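Local coordinates for protein PfhB2 (Pasteurella multocida, PDB 6U8T) that probably hydrolyses peptide bonds as a papain-like (clan CA) cysteine protease, forming the YopT-type domain of a bacterial toxin, at residues V172-F175 with E181-F184; A6-E11 with L194-W199; T83-S88 with T92-L97; K110-G115 with R119-A124. The protein carries 1 engineered substitution. All blocks are in the same frame, centred on the assembly; numbering follows the deposited sequence.

Contact 1 (V172-F175 with E181-F184); sequences VVFF and EMTF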
loop_
_atom_site.group_PDB
_atom_site.type_symbol
_atom_site.label_atom_id
_atom_site.label_comp_id
_atom_site.label_asym_id
_atom_site.label_seq_id
_atom_site.Cartn_x
_atom_site.Cartn_y
_atom_site.Cartn_z
ATOM N N VAL C 172 -9.217 -28.851 6.662
ATOM C CA VAL C 172 -8.731 -27.441 6.759
ATOM C C VAL C 172 -9.937 -26.512 6.873
ATOM O O VAL C 172 -10.788 -26.534 5.977
ATOM C CB VAL C 172 -7.839 -27.044 5.569
ATOM C CG1 VAL C 172 -7.218 -25.677 5.797
ATOM C CG2 VAL C 172 -6.760 -28.078 5.299
ATOM N N VAL C 173 -10.024 -25.764 7.966
ATOM C CA VAL C 173 -11.016 -24.665 8.094
ATOM C C VAL C 173 -10.249 -23.353 7.962
ATOM O O VAL C 173 -9.319 -23.148 8.729
ATOM C CB VAL C 173 -11.806 -24.756 9.409
ATOM C CG1 VAL C 173 -12.885 -23.696 9.467
ATOM C CG2 VAL C 173 -12.423 -26.131 9.587
ATOM N N PHE C 174 -10.604 -22.516 6.982
ATOM C CA PHE C 174 -9.945 -21.219 6.702
ATOM C C PHE C 174 -10.943 -20.096 6.980
ATOM O O PHE C 174 -12.085 -20.204 6.530
ATOM C CB PHE C 174 -9.445 -21.195 5.261
ATOM C CG PHE C 174 -8.736 -19.920 4.886
ATOM C CD1 PHE C 174 -7.521 -19.600 5.459
ATOM C CD2 PHE C 174 -9.281 -19.045 3.969
ATOM C CE1 PHE C 174 -6.862 -18.427 5.118
ATOM C CE2 PHE C 174 -8.645 -17.855 3.657
ATOM C CZ PHE C 174 -7.430 -17.561 4.207
ATOM N N PHE C 175 -10.554 -19.073 7.735
ATOM C CA PHE C 175 -11.462 -17.968 8.118
ATOM C C PHE C 175 -10.808 -16.643 7.753
ATOM O O PHE C 175 -9.674 -16.370 8.199
ATOM C CB PHE C 175 -11.838 -18.036 9.603
ATOM C CG PHE C 175 -12.646 -16.848 10.059
ATOM C CD1 PHE C 175 -13.989 -16.724 9.731
ATOM C CD2 PHE C 175 -12.047 -15.823 10.780
ATOM C CE1 PHE C 175 -14.715 -15.611 10.123
ATOM C CE2 PHE C 175 -12.786 -14.716 11.176
ATOM C CZ PHE C 175 -14.116 -14.616 10.858
ATOM N N GLU C 181 -16.061 -18.023 6.418
ATOM C CA GLU C 181 -15.462 -19.311 6.809
ATOM C C GLU C 181 -15.683 -20.325 5.697
ATOM O O GLU C 181 -16.786 -20.444 5.167
ATOM C CB GLU C 181 -16.059 -19.736 8.141
ATOM C CG GLU C 181 -15.366 -20.943 8.739
ATOM C CD GLU C 181 -16.052 -21.458 9.983
ATOM O OE1 GLU C 181 -16.070 -20.727 10.975
ATOM O OE2 GLU C 181 -16.599 -22.566 9.925
HETATM N N MSE C 182 -14.601 -21.023 5.347
HETATM C CA MSE C 182 -14.619 -22.076 4.348
HETATM C C MSE C 182 -13.965 -23.339 4.919
HETATM O O MSE C 182 -13.043 -23.265 5.737
HETATM C CB MSE C 182 -13.870 -21.570 3.115
HETATM C CG MSE C 182 -14.439 -20.323 2.502
HETATM SE SE MSE C 182 -13.619 -18.664 3.123
HETATM C CE MSE C 182 -12.409 -18.006 1.787
ATOM N N THR C 183 -14.474 -24.497 4.493
ATOM C CA THR C 183 -13.983 -25.778 4.973
ATOM C C THR C 183 -13.594 -26.632 3.768
ATOM O O THR C 183 -14.368 -26.659 2.790
ATOM C CB THR C 183 -15.013 -26.493 5.853
ATOM O OG1 THR C 183 -15.459 -25.566 6.845
ATOM C CG2 THR C 183 -14.440 -27.721 6.520
ATOM N N PHE C 184 -12.421 -27.267 3.819
ATOM C CA PHE C 184 -11.917 -28.192 2.772
ATOM C C PHE C 184 -11.668 -29.552 3.409
ATOM O O PHE C 184 -11.120 -29.632 4.502
ATOM C CB PHE C 184 -10.672 -27.616 2.100
ATOM C CG PHE C 184 -10.929 -26.324 1.372
ATOM C CD1 PHE C 184 -10.871 -25.119 2.051
ATOM C CD2 PHE C 184 -11.282 -26.317 0.026
ATOM C CE1 PHE C 184 -11.142 -23.932 1.397
ATOM C CE2 PHE C 184 -11.536 -25.121 -0.630
ATOM C CZ PHE C 184 -11.469 -23.935 0.062
#
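V172 pairs with F184, and F174 with M182, through reciprocal backbone hydrogen bonds that hold strands 172-175 and 181-184 antiparallel. V172 N lies 3.0 Å from F184 O, and F184 N returns a bond of 2.8 Å to V172 O. At the second pair F174 N is 2.8 Å from M182 O, while M182 N is 2.9 Å from F174 O; all four bonds are close to straight. V173 with T183 and F175 with E181 are the non-hydrogen-bonded pairs, where CA-H groups lean on neighbouring carbonyls. The two strands form a beta hairpin in the middle of a four-stranded antiparallel sheet, with strand 11-15 beside 180-184 and strand 160-168 beside 171-176.

Apolar packing differs on the two faces. V172, F174, M182 and F184 point to the face covered by helix 187-201. There the bent chain of selenomethionine M182 brings CE to the edge of the F174 ring, in its plane and 4.0 Å from CD2. F174 also meets F198 edge-to-face. On the other face V173 divides its branches: with CG1 anti to the backbone N (chi1 -175°), that methyl lies 3.8 Å from E181 CG, while V173 CG2 sits beside T183 CG2 at 4.0 Å. E181 CB approaches the F175 ring at its edge, 4.0 Å from CD1, and the carboxylate plane stands 76° from the ring.

The polar ends find partners outside the hairpin. E181 OE1 is held by Y62 OH and W45 NE1 of the second subunit, whose W45 also stacks on F175; T183 OG1 bonds S13.

Contact 2 (A6-E11 with L194-W199); sequences AEYGGE and LKEAFW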
loop_
_atom_site.group_PDB
_atom_site.type_symbol
_atom_site.label_atom_id
_atom_site.label_comp_id
_atom_site.label_asym_id
_atom_site.label_seq_id
_atom_site.Cartn_x
_atom_site.Cartn_y
_atom_site.Cartn_z
ATOM N N ALA C 6 -16.607 -24.080 -3.741
ATOM C CA ALA C 6 -17.335 -25.334 -4.049
ATOM C C ALA C 6 -16.748 -25.957 -5.325
ATOM O O ALA C 6 -16.744 -27.203 -5.437
ATOM C CB ALA C 6 -18.816 -25.070 -4.167
ATOM N N GLU C 7 -16.245 -25.124 -6.234
ATOM C CA GLU C 7 -15.548 -25.558 -7.477
ATOM C C GLU C 7 -14.308 -26.386 -7.108
ATOM O O GLU C 7 -13.956 -27.279 -7.865
ATOM C CB GLU C 7 -15.264 -24.328 -8.361
ATOM C CG GLU C 7 -13.821 -24.130 -8.857
ATOM C CD GLU C 7 -13.659 -23.931 -10.354
ATOM O OE1 GLU C 7 -14.094 -24.845 -11.086
ATOM O OE2 GLU C 7 -13.090 -22.887 -10.768
ATOM N N TYR C 8 -13.649 -26.062 -5.999
ATOM C CA TYR C 8 -12.401 -26.722 -5.541
ATOM C C TYR C 8 -12.719 -27.765 -4.469
ATOM O O TYR C 8 -11.786 -28.190 -3.763
ATOM C CB TYR C 8 -11.408 -25.659 -5.078
ATOM C CG TYR C 8 -10.688 -25.006 -6.224
ATOM C CD1 TYR C 8 -9.506 -25.532 -6.706
ATOM C CD2 TYR C 8 -11.228 -23.903 -6.870
ATOM C CE1 TYR C 8 -8.841 -24.942 -7.771
ATOM C CE2 TYR C 8 -10.580 -23.302 -7.935
ATOM C CZ TYR C 8 -9.389 -23.834 -8.395
ATOM O OH TYR C 8 -8.740 -23.253 -9.447
ATOM N N GLY C 9 -13.984 -28.183 -4.360
ATOM C CA GLY C 9 -14.409 -29.296 -3.493
ATOM C C GLY C 9 -14.573 -28.876 -2.046
ATOM O O GLY C 9 -14.668 -29.761 -1.181
ATOM N N GLY C 10 -14.622 -27.573 -1.779
ATOM C CA GLY C 10 -14.830 -27.034 -0.422
ATOM C C GLY C 10 -16.274 -26.664 -0.168
ATOM O O GLY C 10 -17.079 -26.811 -1.066
ATOM N N GLU C 11 -16.565 -26.182 1.039
ATOM C CA GLU C 11 -17.877 -25.637 1.460
ATOM C C GLU C 11 -17.683 -24.259 2.125
ATOM O O GLU C 11 -16.743 -24.097 2.937
ATOM C CB GLU C 11 -18.533 -26.631 2.407
ATOM C CG GLU C 11 -19.993 -26.337 2.678
ATOM C CD GLU C 11 -20.527 -26.940 3.970
ATOM O OE1 GLU C 11 -20.247 -26.351 5.061
ATOM O OE2 GLU C 11 -21.231 -27.990 3.888
ATOM N N LEU C 194 -6.464 -21.965 -2.619
ATOM C CA LEU C 194 -5.755 -20.788 -2.081
ATOM C C LEU C 194 -4.856 -20.211 -3.183
ATOM O O LEU C 194 -4.939 -18.983 -3.417
ATOM C CB LEU C 194 -4.939 -21.179 -0.849
ATOM C CG LEU C 194 -4.511 -20.001 0.026
ATOM C CD1 LEU C 194 -5.707 -19.408 0.756
ATOM C CD2 LEU C 194 -3.451 -20.394 1.029
ATOM N N LYS C 195 -4.088 -21.060 -3.867
ATOM C CA LYS C 195 -3.076 -20.631 -4.867
ATOM C C LYS C 195 -3.748 -20.239 -6.187
ATOM O O LYS C 195 -3.317 -19.262 -6.773
ATOM C CB LYS C 195 -2.045 -21.744 -5.090
ATOM C CG LYS C 195 -1.243 -22.121 -3.848
ATOM C CD LYS C 195 -0.092 -23.055 -4.119
ATOM C CE LYS C 195 0.960 -23.005 -3.028
ATOM N NZ LYS C 195 2.018 -24.022 -3.241
ATOM N N GLU C 196 -4.760 -20.971 -6.644
ATOM C CA GLU C 196 -5.281 -20.841 -8.033
ATOM C C GLU C 196 -6.503 -19.922 -8.077
ATOM O O GLU C 196 -6.729 -19.375 -9.152
ATOM C CB GLU C 196 -5.640 -22.197 -8.627
ATOM C CG GLU C 196 -4.448 -23.109 -8.882
ATOM C CD GLU C 196 -4.848 -24.544 -9.238
ATOM O OE1 GLU C 196 -6.032 -24.770 -9.569
ATOM O OE2 GLU C 196 -3.996 -25.461 -9.140
ATOM N N ALA C 197 -7.232 -19.740 -6.969
ATOM C CA ALA C 197 -8.523 -19.019 -6.948
ATOM C C ALA C 197 -8.466 -17.849 -5.962
ATOM O O ALA C 197 -8.556 -16.700 -6.412
ATOM C CB ALA C 197 -9.636 -19.972 -6.623
ATOM N N PHE C 198 -8.277 -18.116 -4.670
ATOM C CA PHE C 198 -8.419 -17.108 -3.593
ATOM C C PHE C 198 -7.372 -16.002 -3.747
ATOM O O PHE C 198 -7.736 -14.819 -3.630
ATOM C CB PHE C 198 -8.297 -17.731 -2.204
ATOM C CG PHE C 198 -8.610 -16.776 -1.082
ATOM C CD1 PHE C 198 -9.891 -16.271 -0.924
ATOM C CD2 PHE C 198 -7.619 -16.361 -0.206
ATOM C CE1 PHE C 198 -10.180 -15.375 0.093
ATOM C CE2 PHE C 198 -7.907 -15.461 0.803
ATOM C CZ PHE C 198 -9.189 -14.984 0.959
ATOM N N TRP C 199 -6.107 -16.355 -3.975
ATOM C CA TRP C 199 -4.987 -15.397 -3.838
ATOM C C TRP C 199 -5.204 -14.206 -4.766
ATOM O O TRP C 199 -5.129 -13.088 -4.266
ATOM C CB TRP C 199 -3.663 -16.107 -4.083
ATOM C CG TRP C 199 -2.494 -15.274 -3.718
ATOM C CD1 TRP C 199 -1.465 -14.946 -4.538
ATOM C CD2 TRP C 199 -2.229 -14.647 -2.457
ATOM N NE1 TRP C 199 -0.562 -14.148 -3.880
ATOM C CE2 TRP C 199 -1.000 -13.956 -2.592
ATOM C CE3 TRP C 199 -2.874 -14.624 -1.219
ATOM C CZ2 TRP C 199 -0.442 -13.215 -1.548
ATOM C CZ3 TRP C 199 -2.308 -13.902 -0.185
ATOM C CH2 TRP C 199 -1.114 -13.206 -0.349
#
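The phenol of Y8 reaches across to helix 194-199 and lodges its hydroxyl against E196, with the methyl of A197 close to CE2 on the other flank of the ring. Y8 CG lies anti to the carbonyl carbon, beside the backbone N (chi1 -80°), which directs the ring to the helix. Y8 and E196 run at about a right angle to each other, and the ring and carboxylate planes are 68° apart. E196 OE1 comes to the edge of the ring, in its plane, where it lies 3.3 Å from CE1 as well as accepting the bond from OH. That hydrogen bond, Y8 OH to E196 OE1, measures 3.1 Å and uses the anti lone pair of the acceptor. E196 CB also lies 3.4 Å from Y8 OH. A197 CB meets the ring obliquely, 3.7 Å from CE2.

Y8 is the first residue to leave helical geometry after the short helix 4-7, which closes in a Schellman motif with G9 at positive phi. The facing helix carries a wider pi-type turn, in which W199 N bonds L194 O at 2.9 Å. The contact thus ties the N-terminal turn to helix 187-201, whose K195 and W199 bond the second subunit.

A single phenol donor meets an exposed carboxylate here, so the tether is probably modest and may slightly favour the charged form of E196, while the methyl of buried A197 supplies the apolar part of the grip.

Contact 3 (T83-S88 with T92-L97); sequences TEFMQS and TQQFKL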
loop_
_atom_site.group_PDB
_atom_site.type_symbol
_atom_site.label_atom_id
_atom_site.label_comp_id
_atom_site.label_asym_id
_atom_site.label_seq_id
_atom_site.Cartn_x
_atom_site.Cartn_y
_atom_site.Cartn_z
ATOM N N THR C 83 -5.309 6.589 -19.680
ATOM C CA THR C 83 -5.873 5.423 -20.401
ATOM C C THR C 83 -4.754 4.594 -21.047
ATOM O O THR C 83 -4.745 3.377 -20.830
ATOM C CB THR C 83 -6.865 5.930 -21.446
ATOM O OG1 THR C 83 -8.000 5.994 -20.598
ATOM C CG2 THR C 83 -7.044 5.065 -22.669
ATOM N N GLU C 84 -3.904 5.223 -21.847
ATOM C CA GLU C 84 -2.741 4.569 -22.493
ATOM C C GLU C 84 -1.851 3.920 -21.409
ATOM O O GLU C 84 -1.533 2.710 -21.517
ATOM C CB GLU C 84 -2.028 5.582 -23.385
ATOM C CG GLU C 84 -2.797 5.835 -24.670
ATOM C CD GLU C 84 -2.509 7.136 -25.390
ATOM O OE1 GLU C 84 -1.577 7.860 -24.942
ATOM O OE2 GLU C 84 -3.240 7.440 -26.379
ATOM N N PHE C 85 -1.563 4.660 -20.352
ATOM C CA PHE C 85 -0.737 4.196 -19.213
ATOM C C PHE C 85 -1.333 2.931 -18.591
ATOM O O PHE C 85 -0.644 1.958 -18.326
ATOM C CB PHE C 85 -0.580 5.329 -18.212
ATOM C CG PHE C 85 0.257 4.966 -17.018
ATOM C CD1 PHE C 85 1.621 5.219 -17.022
ATOM C CD2 PHE C 85 -0.319 4.452 -15.872
ATOM C CE1 PHE C 85 2.401 4.957 -15.908
ATOM C CE2 PHE C 85 0.465 4.169 -14.765
ATOM C CZ PHE C 85 1.822 4.428 -14.788
HETATM N N MSE C 86 -2.643 2.959 -18.405
HETATM C CA MSE C 86 -3.418 1.899 -17.768
HETATM C C MSE C 86 -3.440 0.647 -18.642
HETATM O O MSE C 86 -3.528 -0.438 -18.104
HETATM C CB MSE C 86 -4.869 2.366 -17.584
HETATM C CG MSE C 86 -5.477 2.130 -16.238
HETATM SE SE MSE C 86 -4.884 3.530 -15.024
HETATM C CE MSE C 86 -3.301 2.841 -14.051
ATOM N N GLN C 87 -3.425 0.803 -19.970
ATOM C CA GLN C 87 -3.514 -0.297 -20.915
ATOM C C GLN C 87 -2.146 -0.956 -21.158
ATOM O O GLN C 87 -2.095 -1.978 -21.866
ATOM C CB GLN C 87 -3.986 0.196 -22.291
ATOM C CG GLN C 87 -5.432 0.685 -22.355
ATOM C CD GLN C 87 -5.698 1.368 -23.676
ATOM O OE1 GLN C 87 -4.774 1.759 -24.403
ATOM N NE2 GLN C 87 -6.960 1.510 -24.017
ATOM N N SER C 88 -1.067 -0.410 -20.613
ATOM C CA SER C 88 0.314 -0.839 -20.875
ATOM C C SER C 88 0.598 -2.183 -20.206
ATOM O O SER C 88 1.229 -3.004 -20.877
ATOM C CB SER C 88 1.318 0.210 -20.460
ATOM O OG SER C 88 2.532 0.006 -21.149
ATOM N N THR C 92 7.493 -1.295 -16.323
ATOM C CA THR C 92 8.578 -0.900 -17.252
ATOM C C THR C 92 7.983 -0.251 -18.494
ATOM O O THR C 92 8.507 0.808 -18.918
ATOM C CB THR C 92 9.503 -2.065 -17.616
ATOM O OG1 THR C 92 10.355 -2.153 -16.474
ATOM C CG2 THR C 92 10.310 -1.836 -18.878
ATOM N N GLN C 93 6.965 -0.874 -19.085
ATOM C CA GLN C 93 6.300 -0.363 -20.320
ATOM C C GLN C 93 5.480 0.882 -20.001
ATOM O O GLN C 93 5.457 1.741 -20.816
ATOM C CB GLN C 93 5.460 -1.452 -20.972
ATOM C CG GLN C 93 6.340 -2.562 -21.515
ATOM C CD GLN C 93 5.527 -3.662 -22.126
ATOM O OE1 GLN C 93 5.590 -3.897 -23.328
ATOM N NE2 GLN C 93 4.745 -4.317 -21.289
ATOM N N GLN C 94 4.839 0.953 -18.853
ATOM C CA GLN C 94 4.053 2.122 -18.405
ATOM C C GLN C 94 4.977 3.345 -18.371
ATOM O O GLN C 94 4.661 4.359 -19.020
ATOM C CB GLN C 94 3.463 1.890 -17.020
ATOM C CG GLN C 94 2.338 0.879 -17.003
ATOM C CD GLN C 94 1.683 0.787 -15.649
ATOM O OE1 GLN C 94 2.340 0.727 -14.619
ATOM N NE2 GLN C 94 0.368 0.799 -15.635
ATOM N N PHE C 95 6.101 3.244 -17.671
ATOM C CA PHE C 95 7.065 4.373 -17.541
ATOM C C PHE C 95 7.687 4.693 -18.918
ATOM O O PHE C 95 7.901 5.890 -19.214
ATOM C CB PHE C 95 8.049 4.090 -16.400
ATOM C CG PHE C 95 7.409 4.091 -15.034
ATOM C CD1 PHE C 95 6.609 5.151 -14.607
ATOM C CD2 PHE C 95 7.611 3.023 -14.176
ATOM C CE1 PHE C 95 6.043 5.150 -13.341
ATOM C CE2 PHE C 95 7.053 3.037 -12.900
ATOM C CZ PHE C 95 6.276 4.099 -12.479
ATOM N N LYS C 96 7.901 3.688 -19.767
ATOM C CA LYS C 96 8.398 3.919 -21.154
ATOM C C LYS C 96 7.358 4.729 -21.950
ATOM O O LYS C 96 7.744 5.594 -22.784
ATOM C CB LYS C 96 8.705 2.596 -21.860
ATOM C CG LYS C 96 9.201 2.700 -23.294
ATOM C CD LYS C 96 10.676 2.960 -23.428
ATOM C CE LYS C 96 11.187 4.325 -23.001
ATOM N NZ LYS C 96 10.847 5.386 -23.982
ATOM N N LEU C 97 6.072 4.464 -21.726
ATOM C CA LEU C 97 4.984 5.132 -22.474
ATOM C C LEU C 97 4.966 6.619 -22.080
ATOM O O LEU C 97 4.863 7.464 -22.993
ATOM C CB LEU C 97 3.682 4.398 -22.174
ATOM C CG LEU C 97 2.387 5.092 -22.547
ATOM C CD1 LEU C 97 1.427 4.020 -22.972
ATOM C CD2 LEU C 97 1.839 5.873 -21.374
#
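F85 and Q94 meet through torsions that lay one flat group on the other. F85 carries CG anti to its backbone nitrogen (chi1 -179°), which sends the ring across the gap between helices, and Q94 runs extended beyond CG (chi2 -174°), so that its amide passes over one ring face. The amide and ring planes are only 19° apart, a stacked arrangement with Q94 CD 3.6 Å above the plane of the F85 ring and offset toward the rim. Q94 CB adds a CH-pi contact to the same ring and approaches F85 CE1 to 3.4 Å.

The amide nitrogen turns back to the helix from which the ring springs: Q94 NE2 bonds F85 O at 3.1 Å, approaching from above the carbonyl plane. L97 packs its two methyls against the first helix, CD1 3.5 Å from E84 O and CD2, at the edge of the F85 ring, 4.0 Å from F85 CB. At the turn S88 packs its CB 3.7 Å from Q94 CG, while its OG lies 3.3 Å from Q93 CB.

These residues form a helical hairpin, helix 72-87 packing nearly antiparallel against helix 91-104, with short-segment axes 8.9 Å apart. F85 and F95 both reach E39 of helix 20-51, and H35 meets the F85 ring edge-to-face.

Because one glutamine both stacks on the ring and bonds the carbonyl of the same residue, the rotation of its amide is probably restrained by both the stack and the bond. F85 O gains a side-chain donor besides the weak backbone bond from S88 N.

Contact 4 (K110-G115 with R119-A124); sequences KEKKVG and RRDEVA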
loop_
_atom_site.group_PDB
_atom_site.type_symbol
_atom_site.label_atom_id
_atom_site.label_comp_id
_atom_site.label_asym_id
_atom_site.label_seq_id
_atom_site.Cartn_x
_atom_site.Cartn_y
_atom_site.Cartn_z
ATOM N N LYS C 110 17.392 13.865 -19.179
ATOM C CA LYS C 110 18.846 14.014 -18.901
ATOM C C LYS C 110 19.527 12.661 -19.090
ATOM O O LYS C 110 18.849 11.626 -18.873
ATOM C CB LYS C 110 19.109 14.538 -17.494
ATOM C CG LYS C 110 18.814 16.006 -17.323
ATOM C CD LYS C 110 19.374 16.636 -16.061
ATOM C CE LYS C 110 18.794 18.037 -15.866
ATOM N NZ LYS C 110 19.316 18.705 -14.649
ATOM N N GLU C 111 20.785 12.671 -19.524
ATOM C CA GLU C 111 21.650 11.490 -19.716
ATOM C C GLU C 111 22.871 11.647 -18.809
ATOM O O GLU C 111 23.324 12.801 -18.613
ATOM C CB GLU C 111 22.106 11.341 -21.169
ATOM C CG GLU C 111 21.041 11.673 -22.187
ATOM C CD GLU C 111 20.896 10.632 -23.270
ATOM O OE1 GLU C 111 21.834 10.530 -24.139
ATOM O OE2 GLU C 111 19.844 9.915 -23.229
ATOM N N LYS C 112 23.421 10.536 -18.315
ATOM C CA LYS C 112 24.835 10.446 -17.865
ATOM C C LYS C 112 25.623 9.862 -19.023
ATOM O O LYS C 112 25.139 8.883 -19.587
ATOM C CB LYS C 112 24.907 9.592 -16.609
ATOM C CG LYS C 112 24.134 10.179 -15.430
ATOM C CD LYS C 112 24.590 11.582 -15.026
ATOM C CE LYS C 112 24.463 11.809 -13.532
ATOM N NZ LYS C 112 24.429 13.248 -13.178
ATOM N N LYS C 113 26.647 10.576 -19.478
ATOM C CA LYS C 113 27.527 10.206 -20.608
ATOM C C LYS C 113 28.892 9.752 -20.086
ATOM O O LYS C 113 29.441 10.472 -19.229
ATOM C CB LYS C 113 27.701 11.417 -21.523
ATOM C CG LYS C 113 26.421 11.814 -22.233
ATOM C CD LYS C 113 26.604 13.000 -23.164
ATOM C CE LYS C 113 25.553 13.056 -24.250
ATOM N NZ LYS C 113 24.267 12.549 -23.739
ATOM N N VAL C 114 29.433 8.647 -20.601
ATOM C CA VAL C 114 30.862 8.251 -20.392
ATOM C C VAL C 114 31.437 7.898 -21.760
ATOM O O VAL C 114 30.936 6.959 -22.389
ATOM C CB VAL C 114 31.058 7.096 -19.382
ATOM C CG1 VAL C 114 32.532 7.028 -18.967
ATOM C CG2 VAL C 114 30.124 7.189 -18.182
ATOM N N GLY C 115 32.475 8.602 -22.196
ATOM C CA GLY C 115 32.953 8.564 -23.588
ATOM C C GLY C 115 31.790 8.763 -24.550
ATOM O O GLY C 115 31.045 9.727 -24.362
ATOM N N ARG C 119 23.335 6.833 -20.751
ATOM C CA ARG C 119 22.249 6.160 -20.007
ATOM C C ARG C 119 21.396 7.249 -19.342
ATOM O O ARG C 119 21.866 8.389 -19.211
ATOM C CB ARG C 119 22.785 5.168 -18.979
ATOM C CG ARG C 119 23.517 5.835 -17.836
ATOM C CD ARG C 119 23.783 4.854 -16.714
ATOM N NE ARG C 119 24.439 5.545 -15.614
ATOM C CZ ARG C 119 23.822 6.341 -14.742
ATOM N NH1 ARG C 119 22.512 6.542 -14.818
ATOM N NH2 ARG C 119 24.532 6.951 -13.808
ATOM N N ARG C 120 20.166 6.912 -18.992
ATOM C CA ARG C 120 19.205 7.901 -18.433
ATOM C C ARG C 120 19.719 8.357 -17.073
ATOM O O ARG C 120 20.211 7.524 -16.329
ATOM C CB ARG C 120 17.795 7.307 -18.399
ATOM C CG ARG C 120 17.263 6.997 -19.788
ATOM C CD ARG C 120 17.360 8.260 -20.636
ATOM N NE ARG C 120 16.617 8.209 -21.878
ATOM C CZ ARG C 120 15.291 8.272 -21.990
ATOM N NH1 ARG C 120 14.528 8.341 -20.907
ATOM N NH2 ARG C 120 14.733 8.212 -23.187
ATOM N N ASP C 121 19.615 9.658 -16.785
ATOM C CA ASP C 121 19.847 10.225 -15.427
ATOM C C ASP C 121 18.596 9.942 -14.597
ATOM O O ASP C 121 17.731 10.826 -14.504
ATOM C CB ASP C 121 20.243 11.700 -15.484
ATOM C CG ASP C 121 20.609 12.309 -14.132
ATOM O OD1 ASP C 121 20.855 11.527 -13.172
ATOM O OD2 ASP C 121 20.688 13.573 -14.047
ATOM N N GLU C 122 18.471 8.718 -14.103
ATOM C CA GLU C 122 17.408 8.323 -13.139
ATOM C C GLU C 122 18.100 7.892 -11.852
ATOM O O GLU C 122 19.127 7.199 -11.976
ATOM C CB GLU C 122 16.551 7.172 -13.665
ATOM C CG GLU C 122 15.902 7.500 -14.974
ATOM C CD GLU C 122 14.924 6.474 -15.520
ATOM O OE1 GLU C 122 14.431 5.655 -14.710
ATOM O OE2 GLU C 122 14.665 6.497 -16.764
ATOM N N VAL C 123 17.582 8.305 -10.697
ATOM C CA VAL C 123 18.212 8.004 -9.391
ATOM C C VAL C 123 17.199 7.226 -8.567
ATOM O O VAL C 123 16.112 7.779 -8.279
ATOM C CB VAL C 123 18.697 9.286 -8.694
ATOM C CG1 VAL C 123 19.199 9.012 -7.290
ATOM C CG2 VAL C 123 19.801 9.957 -9.502
ATOM N N ALA C 124 17.504 5.970 -8.274
ATOM C CA ALA C 124 16.689 5.109 -7.393
ATOM C C ALA C 124 17.335 5.114 -6.006
ATOM O O ALA C 124 18.519 5.493 -5.869
ATOM C CB ALA C 124 16.591 3.725 -7.968
#
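K112 and R119 are joined by a reciprocal pair of backbone hydrogen bonds, K112 N to R119 O at 2.8 Å and R119 N to K112 O at 3.0 Å. A further backbone bond, D121 N to K110 O at 3.0 Å, is almost straight at its hydrogen, yet the donor stands well above the carbonyl plane. D121 is the centre of an inverse gamma turn that interrupts the second strand.

This is the beta hairpin of strands 111-114 and 117-127. Its second strand goes on to pair, through E122, V123 and A124, with a strand of the second subunit, so the sheet continues across the interface.

R119 takes the crowded chi1 position (68°), and its guanidinium lies with one face over K112, whose CB is centred on it and whose CG is 3.6 Å from NH2. K110 CB lies alongside D121 CB at 3.7 Å.

The charged pairs are looser. K112 NZ and D121 OD2 form a long salt bridge of 3.9 Å, and E111 OE2 stands equally far from R120 NE. E111 OE1 is also weakly bonded to K113 NZ, while the firmer partner of R120 is D99, through a salt bridge from NH2.

In the fold
Contacts 1 and 2 adjoin, their centres 10 Å apart: T183 N lies 2.8 Å from E11 O, probably a hydrogen bond, and F184 packs on G10. Contacts 3 and 4 form another neighbourhood, about 22 Å apart between centres and about 5 Å at their nearest atoms. They do not touch directly, but D99 of helix 91-104 pairs with K96 as well as R120. Contacts 1 and 4 lie on opposite sides of the chain's centre, about 53 Å between centres, in an elongated chain. Contacts 1, 2 and 4 all touch the second subunit. An acetate, probably from the crystallisation liquor, lies about 6 Å from the R119 side chain in contact 4.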